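Local coordinates for kinesin-like protein (Caenorhabditis elegans, PDB 5X3E) that probably hydrolyses ATP to drive movement along microtubules, as a kinesin-6 motor captured here in the nucleotide-free state, at residues R85-S88 with E89-Q93; S359-T362 with L363-I367; D416-D419 with E420-A424. One frame throughout, in Å; residues are numbered along the deposited sequence.

All three contacts are local and lie within the kinesin motor domain. Interaction 1 is a turn between a strand and a helix, interaction 2 one stretch of the long helix 350-375, and interaction 3 the start of the short helix 418-424. Interactions 2 and 3 meet directly: their centres are 17 Å apart, and Arg364 NH1 packs 3.2 Å from Ser423 O. Interaction 1 stands apart, its nearest atoms about 13 Å from interaction 2 and about 11 Å from interaction 3. Leu360 of interaction 2 and Asn421 of interaction 3 lie near, without touching, the probable P-loop; Arg85 of interaction 1 binds a sulfate, probably from the crystallisation liquor.

Interaction 1. Residues R85-S88 with E89-Q93; sequences RVFS and ENDGQ
Ser88 and Asp91 are the first and last residues of a type I beta turn, with Glu89 and Asn90 at its corners, that carries the chain from strand 86-87 towards helix 93-109 of the motor domain. Two hydrogen bonds close it. Ser88 N gives its hydrogen to Asp91 OD2 at 3.0 Å and nearly straight (163°), meeting the carboxylate on its anti side and slightly out of plane. In return Asp91 N reaches Ser88 O at 3.3 Å from well above the carbonyl plane, away from the lone pairs. A weak third bond runs from Asn90 N to Ser88 OG, which chi1 of 65° places between the backbone N and the carbonyl carbon of its own residue.

The charged contact uses the other carboxylate oxygen: Asp91 OD1 lies 3.5 Å from Arg85 NH2, a salt bridge at the edge of the guanidinium, with the two flat groups 79° apart. Arg85 NH1 meets a sulfate ion, so the guanidinium serves a second anion beside Asp91. Glu57 makes a long, weak ion pair with Arg85 and brings a like charge close to Asp91; the two carboxylates would probably repel each other, which the nearby arginine is likely to offset.

The apolar touch is Phe87 CD1 on Asp91 CB at 3.9 Å. Asp91 CG lies in the ring plane at its edge, ring and carboxylate being almost perpendicular. Phe87 also touches Val96 and Arg99 of helix 93-109, and Val39 of strand 37-42. Two residues back along the chain, the Arg85 guanidinium has Phe87 CE1 3.8 Å above its plane, over its centre, while Arg85 CG lies over one face of the ring, offset toward the rim.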
loop_
_atom_site.group_PDB
_atom_site.type_symbol
_atom_site.label_atom_id
_atom_site.label_comp_id
_atom_site.label_asym_id
_atom_site.label_seq_id
_atom_site.Cartn_x
_atom_site.Cartn_y
_atom_site.Cartn_z
ATOM N N ARG A 85 -9.510 16.229 1.540
ATOM C CA ARG A 85 -9.302 16.537 2.949
ATOM C C ARG A 85 -7.869 17.022 3.116
ATOM O O ARG A 85 -6.958 16.492 2.473
ATOM C CB ARG A 85 -9.563 15.306 3.832
ATOM C CG ARG A 85 -9.100 15.469 5.277
ATOM C CD ARG A 85 -9.988 16.441 6.052
ATOM N NE ARG A 85 -9.458 16.715 7.386
ATOM C CZ ARG A 85 -9.698 15.987 8.474
ATOM N NH1 ARG A 85 -10.476 14.911 8.411
ATOM N NH2 ARG A 85 -9.151 16.340 9.631
ATOM N N VAL A 86 -7.677 18.037 3.954
ATOM C CA VAL A 86 -6.349 18.558 4.264
ATOM C C VAL A 86 -6.099 18.361 5.750
ATOM O O VAL A 86 -6.882 18.832 6.583
ATOM C CB VAL A 86 -6.194 20.039 3.876
ATOM C CG1 VAL A 86 -4.819 20.548 4.295
ATOM C CG2 VAL A 86 -6.392 20.229 2.379
ATOM N N PHE A 87 -5.026 17.648 6.080
ATOM C CA PHE A 87 -4.592 17.496 7.461
ATOM C C PHE A 87 -3.544 18.543 7.800
ATOM O O PHE A 87 -2.661 18.835 6.991
ATOM C CB PHE A 87 -4.012 16.105 7.710
ATOM C CG PHE A 87 -4.958 14.984 7.395
ATOM C CD1 PHE A 87 -5.937 14.614 8.303
ATOM C CD2 PHE A 87 -4.858 14.288 6.201
ATOM C CE1 PHE A 87 -6.804 13.582 8.022
ATOM C CE2 PHE A 87 -5.721 13.256 5.915
ATOM C CZ PHE A 87 -6.697 12.901 6.826
ATOM N N SER A 88 -3.651 19.106 9.002
ATOM C CA SER A 88 -2.708 20.085 9.513
ATOM C C SER A 88 -1.728 19.406 10.467
ATOM O O SER A 88 -1.760 18.188 10.667
ATOM C CB SER A 88 -3.451 21.234 10.194
ATOM O OG SER A 88 -4.130 20.779 11.352
ATOM N N GLU A 89 -0.842 20.210 11.065
ATOM C CA GLU A 89 0.092 19.679 12.055
ATOM C C GLU A 89 -0.628 19.106 13.270
ATOM O O GLU A 89 -0.099 18.216 13.945
ATOM C CB GLU A 89 1.056 20.772 12.511
ATOM C CG GLU A 89 1.647 21.609 11.392
ATOM C CD GLU A 89 2.528 22.725 11.924
ATOM O OE1 GLU A 89 3.097 23.480 11.106
ATOM O OE2 GLU A 89 2.655 22.840 13.163
ATOM N N ASN A 90 -1.831 19.594 13.559
ATOM C CA ASN A 90 -2.537 19.145 14.748
ATOM C C ASN A 90 -3.176 17.774 14.562
ATOM O O ASN A 90 -3.375 17.051 15.545
ATOM C CB ASN A 90 -3.587 20.180 15.137
ATOM C CG ASN A 90 -2.994 21.562 15.322
ATOM O OD1 ASN A 90 -3.275 22.480 14.550
ATOM N ND2 ASN A 90 -2.164 21.716 16.348
ATOM N N ASP A 91 -3.501 17.401 13.328
ATOM C CA ASP A 91 -4.123 16.108 13.062
ATOM C C ASP A 91 -3.106 14.996 13.300
ATOM O O ASP A 91 -2.105 14.896 12.582
ATOM C CB ASP A 91 -4.661 16.067 11.635
ATOM C CG ASP A 91 -5.877 16.960 11.439
ATOM O OD1 ASP A 91 -6.848 16.839 12.213
ATOM O OD2 ASP A 91 -5.859 17.791 10.508
ATOM N N GLY A 92 -3.365 14.145 14.297
ATOM C CA GLY A 92 -2.444 13.086 14.660
ATOM C C GLY A 92 -2.631 11.817 13.832
ATOM O O GLY A 92 -3.437 11.751 12.904
ATOM N N GLN A 93 -1.854 10.792 14.193
ATOM C CA GLN A 93 -1.850 9.544 13.432
ATOM C C GLN A 93 -3.230 8.900 13.422
ATOM O O GLN A 93 -3.711 8.446 12.376
ATOM C CB GLN A 93 -0.829 8.575 14.024
ATOM C CG GLN A 93 0.598 9.073 14.035
ATOM C CD GLN A 93 1.232 9.070 12.666
ATOM O OE1 GLN A 93 0.815 9.800 11.767
ATOM N NE2 GLN A 93 2.249 8.238 12.498
#

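Interaction 2. Residues S359-T362 with L363-I367; sequences SLMT and LRQCI
Helix 350-375, probably the switch II (relay) helix of the kinesin motor, contains this i to i+4 contact, led by Met361 and Gln365. Gln365 N donates to Met361 O at 3.1 Å and is almost perfectly straight (175°). The two side chains cross obliquely, with Met361 CG 3.8 Å from Gln365 NE2. With CG beside its own backbone N (chi1 -57°), the glutamine heads back toward Met361, and its extended chain carries NE2 to Met361 CG. One residue on, Cys366 N bonds to Thr362 O at 2.9 Å, and Thr362 CG2 meets Cys366 SG at 4.1 Å; both side chains also touch Thr392 of helix 390-394. Thr362 OG1 turns the other way along the helix, to Gln358 O. The Arg364 guanidinium approaches Met361 CA obliquely. An alanine in place of Gln365 would keep the backbone bond, but is likely to strip Met361 CG of its amide neighbour and give up the contact with Gln388. Main-chain i to i+4 bonds thus hold the turn, the side chains across this contact add van der Waals touches, and the polar ends of Ser359 and Thr362 are met by bonds outside it.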
loop_
_atom_site.group_PDB
_atom_site.type_symbol
_atom_site.label_atom_id
_atom_site.label_comp_id
_atom_site.label_asym_id
_atom_site.label_seq_id
_atom_site.Cartn_x
_atom_site.Cartn_y
_atom_site.Cartn_z
ATOM N N SER A 359 8.608 7.616 -13.515
ATOM C CA SER A 359 7.530 6.827 -12.929
ATOM C C SER A 359 6.486 7.721 -12.265
ATOM O O SER A 359 5.280 7.508 -12.442
ATOM C CB SER A 359 8.107 5.819 -11.933
ATOM O OG SER A 359 8.749 6.474 -10.852
ATOM N N LEU A 360 6.924 8.732 -11.507
ATOM C CA LEU A 360 5.976 9.640 -10.862
ATOM C C LEU A 360 5.218 10.483 -11.881
ATOM O O LEU A 360 4.044 10.805 -11.666
ATOM C CB LEU A 360 6.693 10.543 -9.863
ATOM C CG LEU A 360 7.402 9.839 -8.709
ATOM C CD1 LEU A 360 8.112 10.845 -7.826
ATOM C CD2 LEU A 360 6.414 9.015 -7.899
ATOM N N MET A 361 5.865 10.849 -12.988
ATOM C CA MET A 361 5.173 11.583 -14.041
ATOM C C MET A 361 4.123 10.706 -14.718
ATOM O O MET A 361 3.024 11.176 -15.036
ATOM C CB MET A 361 6.189 12.097 -15.061
ATOM C CG MET A 361 5.720 13.261 -15.912
ATOM S SD MET A 361 7.061 13.914 -16.932
ATOM C CE MET A 361 8.222 14.470 -15.680
ATOM N N THR A 362 4.448 9.427 -14.945
ATOM C CA THR A 362 3.472 8.492 -15.500
ATOM C C THR A 362 2.298 8.290 -14.552
ATOM O O THR A 362 1.149 8.151 -14.993
ATOM C CB THR A 362 4.143 7.151 -15.803
ATOM O OG1 THR A 362 5.304 7.364 -16.613
ATOM C CG2 THR A 362 3.181 6.228 -16.522
ATOM N N LEU A 363 2.572 8.242 -13.247
ATOM C CA LEU A 363 1.504 8.115 -12.261
ATOM C C LEU A 363 0.550 9.300 -12.327
ATOM O O LEU A 363 -0.675 9.126 -12.312
ATOM C CB LEU A 363 2.098 7.988 -10.859
ATOM C CG LEU A 363 1.102 7.807 -9.714
ATOM C CD1 LEU A 363 0.235 6.583 -9.949
ATOM C CD2 LEU A 363 1.835 7.716 -8.387
ATOM N N ARG A 364 1.100 10.517 -12.401
ATOM C CA ARG A 364 0.273 11.712 -12.534
ATOM C C ARG A 364 -0.637 11.614 -13.750
ATOM O O ARG A 364 -1.858 11.778 -13.641
ATOM C CB ARG A 364 1.159 12.959 -12.620
ATOM C CG ARG A 364 0.617 14.189 -11.888
ATOM C CD ARG A 364 1.253 15.482 -12.400
ATOM N NE ARG A 364 2.677 15.323 -12.694
ATOM C CZ ARG A 364 3.661 15.571 -11.836
ATOM N NH1 ARG A 364 3.388 15.998 -10.610
ATOM N NH2 ARG A 364 4.924 15.388 -12.205
ATOM N N GLN A 365 -0.052 11.343 -14.923
ATOM C CA GLN A 365 -0.837 11.217 -16.146
ATOM C C GLN A 365 -1.917 10.151 -16.003
ATOM O O GLN A 365 -3.040 10.323 -16.494
ATOM C CB GLN A 365 0.083 10.893 -17.326
ATOM C CG GLN A 365 1.192 11.907 -17.550
ATOM C CD GLN A 365 2.213 11.440 -18.571
ATOM O OE1 GLN A 365 1.989 10.465 -19.290
ATOM N NE2 GLN A 365 3.345 12.135 -18.639
ATOM N N CYS A 366 -1.600 9.045 -15.329
ATOM C CA CYS A 366 -2.547 7.939 -15.248
ATOM C C CYS A 366 -3.747 8.269 -14.366
ATOM O O CYS A 366 -4.883 7.941 -14.727
ATOM C CB CYS A 366 -1.838 6.674 -14.774
ATOM S SG CYS A 366 -0.848 5.912 -16.087
ATOM N N ILE A 367 -3.536 8.918 -13.215
ATOM C CA ILE A 367 -4.696 9.260 -12.389
ATOM C C ILE A 367 -5.517 10.368 -13.036
ATOM O O ILE A 367 -6.719 10.480 -12.765
ATOM C CB ILE A 367 -4.328 9.676 -10.943
ATOM C CG1 ILE A 367 -3.956 11.153 -10.876
ATOM C CG2 ILE A 367 -3.211 8.812 -10.370
ATOM C CD1 ILE A 367 -4.015 11.723 -9.488
#

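Interaction 3. Residues D416-D419 with E420-A424; sequences DDYD and ENMSA
Helix 418-424, probably the last helix of the kinesin motor core before the neck linker, begins here, and its first turn is built by Asp417, Tyr418, Asn421 and Met422. Asp417 occupies the N-cap position, but its carboxylate makes no capping bond; it is the carbonyl that does the work, Asp417 O accepting from Asn421 N at 2.9 Å. The next bond of the helix, Met422 N to Tyr418 O at 3.2 Å, approaches in the carbonyl plane. Weak i to i+3 bonds accompany them, from Asn421 N to Tyr418 O and from Met422 N to Asp419 O, so each of these two amides is shared between successive carbonyls, giving the first turn some 3-10 character.

Tyr418 and Met422, one turn apart, lie side by side and point the same way, forming a Met-aromatic contact. Met422 SD is 5.0 Å from the centroid of the Tyr418 ring, 31° off the ring normal, and Met422 CG meets Tyr418 CE2 at 4.1 Å, obliquely. Chi2 of -64° sets SD beside the ring, while CE leads away from it. Both side chains also touch Thr62 of strand 59-62, which places this pair against the small antiparallel sheet.

Asn421 has a buried side chain packed on Asp417 O, with Asn421 CB 3.4 Å from that oxygen, and its ND2 donates to Asn412 O and, weakly, to Ser51 OG; this ties the helix to the residue just after strand 404-411 and to a loop. Further along, Glu420 O is gripped twice, from the same face of its plane: by Ala424 N at 3.2 Å and by Ser423 OG at 2.8 Å.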
loop_
_atom_site.group_PDB
_atom_site.type_symbol
_atom_site.label_atom_id
_atom_site.label_comp_id
_atom_site.label_asym_id
_atom_site.label_seq_id
_atom_site.Cartn_x
_atom_site.Cartn_y
_atom_site.Cartn_z
ATOM N N ASP A 416 11.766 26.208 2.001
ATOM C CA ASP A 416 12.766 25.525 1.191
ATOM C C ASP A 416 12.116 24.571 0.196
ATOM O O ASP A 416 12.581 24.437 -0.943
ATOM C CB ASP A 416 13.732 24.771 2.101
ATOM C CG ASP A 416 14.610 25.698 2.898
ATOM O OD1 ASP A 416 14.693 26.890 2.533
ATOM O OD2 ASP A 416 15.192 25.243 3.904
ATOM N N ASP A 417 11.039 23.897 0.606
ATOM C CA ASP A 417 10.352 22.922 -0.231
ATOM C C ASP A 417 9.264 23.541 -1.100
ATOM O O ASP A 417 8.338 22.831 -1.505
ATOM C CB ASP A 417 9.742 21.813 0.632
ATOM C CG ASP A 417 10.778 20.851 1.180
ATOM O OD1 ASP A 417 11.989 21.108 1.004
ATOM O OD2 ASP A 417 10.373 19.839 1.795
ATOM N N TYR A 418 9.360 24.835 -1.408
ATOM C CA TYR A 418 8.286 25.513 -2.131
ATOM C C TYR A 418 8.069 24.904 -3.513
ATOM O O TYR A 418 6.969 24.442 -3.835
ATOM C CB TYR A 418 8.599 27.006 -2.256
ATOM C CG TYR A 418 7.593 27.757 -3.101
ATOM C CD1 TYR A 418 6.455 28.307 -2.532
ATOM C CD2 TYR A 418 7.773 27.896 -4.475
ATOM C CE1 TYR A 418 5.535 28.988 -3.298
ATOM C CE2 TYR A 418 6.851 28.569 -5.252
ATOM C CZ TYR A 418 5.733 29.114 -4.661
ATOM O OH TYR A 418 4.818 29.787 -5.436
ATOM N N ASP A 419 9.110 24.914 -4.352
ATOM C CA ASP A 419 8.961 24.442 -5.725
ATOM C C ASP A 419 8.584 22.968 -5.779
ATOM O O ASP A 419 7.830 22.550 -6.665
ATOM C CB ASP A 419 10.249 24.699 -6.507
ATOM C CG ASP A 419 10.487 26.175 -6.764
ATOM O OD1 ASP A 419 9.502 26.896 -7.021
ATOM O OD2 ASP A 419 11.654 26.616 -6.703
ATOM N N GLU A 420 9.089 22.165 -4.839
ATOM C CA GLU A 420 8.748 20.748 -4.831
ATOM C C GLU A 420 7.316 20.512 -4.370
ATOM O O GLU A 420 6.700 19.513 -4.758
ATOM C CB GLU A 420 9.731 19.979 -3.951
ATOM C CG GLU A 420 11.101 19.789 -4.583
ATOM C CD GLU A 420 11.041 18.970 -5.862
ATOM O OE1 GLU A 420 10.219 18.029 -5.927
ATOM O OE2 GLU A 420 11.811 19.269 -6.800
ATOM N N ASN A 421 6.768 21.412 -3.550
ATOM C CA ASN A 421 5.358 21.301 -3.189
ATOM C C ASN A 421 4.459 21.658 -4.366
ATOM O O ASN A 421 3.326 21.174 -4.449
ATOM C CB ASN A 421 5.044 22.191 -1.986
ATOM C CG ASN A 421 5.739 21.723 -0.714
ATOM O OD1 ASN A 421 6.142 20.565 -0.596
ATOM N ND2 ASN A 421 5.880 22.629 0.245
ATOM N N MET A 422 4.950 22.495 -5.284
ATOM C CA MET A 422 4.166 22.844 -6.463
ATOM C C MET A 422 3.896 21.620 -7.325
ATOM O O MET A 422 2.825 21.501 -7.932
ATOM C CB MET A 422 4.886 23.924 -7.267
ATOM C CG MET A 422 4.860 25.280 -6.597
ATOM S SD MET A 422 3.165 25.877 -6.477
ATOM C CE MET A 422 2.657 25.713 -8.184
ATOM N N SER A 423 4.865 20.707 -7.408
ATOM C CA SER A 423 4.661 19.465 -8.144
ATOM C C SER A 423 3.817 18.481 -7.343
ATOM O O SER A 423 2.998 17.751 -7.915
ATOM C CB SER A 423 6.008 18.832 -8.489
ATOM O OG SER A 423 6.701 18.454 -7.311
ATOM N N ALA A 424 4.006 18.447 -6.022
ATOM C CA ALA A 424 3.260 17.514 -5.185
ATOM C C ALA A 424 1.788 17.893 -5.113
ATOM O O ALA A 424 0.916 17.018 -5.055
ATOM C CB ALA A 424 3.867 17.459 -3.784
#